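Local coordinates for MtN3/saliva family (Thermodesulfovibrio yellowstonii, PDB 4RNG), which probably carries sugars across the membrane, as a small bacterial SemiSWEET homologue of the SWEET transporters that assembles from two copies, at residues F55-G58 with V59-E63. Sequence-based numbering, arbitrary orientation.
Sequences FFYG and VLIKE
Val59, Leu60 and Ile61 each bond through N to the carbonyl four residues back, on Phe55, Phe56 and Tyr57, before helix 41-60 closes in a Schellman motif: Lys62 turns to positive phi (58°) and Glu63 N reaches Gly58 O at 2.8 Å, in the carbonyl plane. Lys62 N adds a weak bond to Val59 O. Buried Gly58 brings no side chain to this turn, while exposed Lys62 fills a position more often given to glycine. Glu63 is already the N-cap of helix 64-87, and Ile61 to Glu63 make the whole link.

Each aromatic residue meets the aliphatic one a turn later. Val59 lies alongside Phe55, its CG2 4.0 Å from the ring centroid in a CH-pi contact; both side chains also pack on Ile67 of helix 64-87, where apolar groups suit a helix-helix seam. Leu60 sets CD1 over one face of the Phe56 ring, 15° off the normal; Phe56 packs on Ile11 and Leu60 on Asn8 of the second subunit. With CG anti to N (chi1 176°), the Tyr57 ring stands out from the helix within reach of Ile61, while its OH bonds to Glu63 OE1 of the second subunit; a phenol suits this place, offering an apolar ring and a polar tip. Ile61 uses both branches: CG2 sits 4.0 Å above the plane of the Tyr57 ring, toward its rim, and CD1 comes to 3.5 Å from Tyr57 CE2.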
loop_
_atom_site.group_PDB
_atom_site.type_symbol
_atom_site.label_atom_id
_atom_site.label_comp_id
_atom_site.label_asym_id
_atom_site.label_seq_id
_atom_site.Cartn_x
_atom_site.Cartn_y
_atom_site.Cartn_z
ATOM N N PHE C 55 -4.207 0.656 -11.108
ATOM C CA PHE C 55 -4.486 1.751 -12.013
ATOM C C PHE C 55 -5.304 1.310 -13.231
ATOM O O PHE C 55 -6.332 1.899 -13.531
ATOM C CB PHE C 55 -3.184 2.395 -12.482
ATOM C CG PHE C 55 -3.330 3.156 -13.774
ATOM C CD1 PHE C 55 -3.994 4.374 -13.816
ATOM C CD2 PHE C 55 -2.820 2.641 -14.952
ATOM C CE1 PHE C 55 -4.158 5.070 -15.007
ATOM C CE2 PHE C 55 -2.970 3.339 -16.149
ATOM C CZ PHE C 55 -3.638 4.563 -16.171
ATOM N N PHE C 56 -4.839 0.273 -13.917
ATOM C CA PHE C 56 -5.521 -0.277 -15.091
ATOM C C PHE C 56 -6.943 -0.667 -14.751
ATOM O O PHE C 56 -7.896 -0.333 -15.465
ATOM C CB PHE C 56 -4.742 -1.481 -15.625
ATOM C CG PHE C 56 -5.235 -2.007 -16.942
ATOM C CD1 PHE C 56 -5.699 -1.156 -17.927
ATOM C CD2 PHE C 56 -5.235 -3.367 -17.196
ATOM C CE1 PHE C 56 -6.151 -1.650 -19.144
ATOM C CE2 PHE C 56 -5.697 -3.859 -18.394
ATOM C CZ PHE C 56 -6.149 -2.996 -19.372
ATOM N N TYR C 57 -7.070 -1.384 -13.644
ATOM C CA TYR C 57 -8.359 -1.778 -13.091
ATOM C C TYR C 57 -9.299 -0.574 -12.894
ATOM O O TYR C 57 -10.477 -0.625 -13.241
ATOM C CB TYR C 57 -8.125 -2.471 -11.755
ATOM C CG TYR C 57 -9.377 -2.843 -11.021
ATOM C CD1 TYR C 57 -10.124 -3.945 -11.409
ATOM C CD2 TYR C 57 -9.832 -2.078 -9.955
ATOM C CE1 TYR C 57 -11.263 -4.301 -10.727
ATOM C CE2 TYR C 57 -10.986 -2.415 -9.283
ATOM C CZ TYR C 57 -11.692 -3.525 -9.671
ATOM O OH TYR C 57 -12.836 -3.864 -9.019
ATOM N N GLY C 58 -8.776 0.504 -12.316
ATOM C CA GLY C 58 -9.577 1.697 -12.116
ATOM C C GLY C 58 -10.086 2.269 -13.434
ATOM O O GLY C 58 -11.201 2.788 -13.540
ATOM N N VAL C 59 -9.237 2.204 -14.445
ATOM C CA VAL C 59 -9.599 2.694 -15.752
ATOM C C VAL C 59 -10.707 1.848 -16.379
ATOM O O VAL C 59 -11.632 2.399 -16.955
ATOM C CB VAL C 59 -8.366 2.753 -16.676
ATOM C CG1 VAL C 59 -8.780 3.098 -18.086
ATOM C CG2 VAL C 59 -7.367 3.778 -16.142
ATOM N N LEU C 60 -10.613 0.521 -16.266
ATOM C CA LEU C 60 -11.634 -0.365 -16.827
ATOM C C LEU C 60 -13.023 -0.167 -16.187
ATOM O O LEU C 60 -14.038 -0.104 -16.893
ATOM C CB LEU C 60 -11.214 -1.831 -16.697
ATOM C CG LEU C 60 -9.994 -2.327 -17.484
ATOM C CD1 LEU C 60 -9.631 -3.739 -17.073
ATOM C CD2 LEU C 60 -10.182 -2.251 -18.993
ATOM N N ILE C 61 -13.073 -0.092 -14.859
ATOM C CA ILE C 61 -14.336 0.090 -14.136
ATOM C C ILE C 61 -14.720 1.575 -14.077
ATOM O O ILE C 61 -15.705 1.947 -13.437
ATOM C CB ILE C 61 -14.288 -0.514 -12.709
ATOM C CG1 ILE C 61 -13.270 0.222 -11.839
ATOM C CG2 ILE C 61 -13.951 -1.999 -12.759
ATOM C CD1 ILE C 61 -13.403 -0.095 -10.359
ATOM N N LYS C 62 -13.897 2.420 -14.693
ATOM C CA LYS C 62 -14.139 3.848 -14.757
ATOM C C LYS C 62 -14.272 4.539 -13.409
ATOM O O LYS C 62 -15.203 5.311 -13.206
ATOM C CB LYS C 62 -15.404 4.143 -15.563
ATOM C CG LYS C 62 -15.403 3.657 -16.999
ATOM C CD LYS C 62 -16.706 4.077 -17.652
ATOM C CE LYS C 62 -16.782 3.671 -19.097
ATOM N NZ LYS C 62 -18.005 4.269 -19.704
ATOM N N GLU C 63 -13.359 4.275 -12.485
ATOM C CA GLU C 63 -13.436 4.904 -11.160
ATOM C C GLU C 63 -12.265 5.824 -10.845
ATOM O O GLU C 63 -11.158 5.356 -10.574
ATOM C CB GLU C 63 -13.539 3.850 -10.062
ATOM C CG GLU C 63 -14.858 3.109 -10.057
ATOM C CD GLU C 63 -16.038 4.030 -9.889
ATOM O OE1 GLU C 63 -15.905 5.047 -9.184
ATOM O OE2 GLU C 63 -17.109 3.721 -10.441
#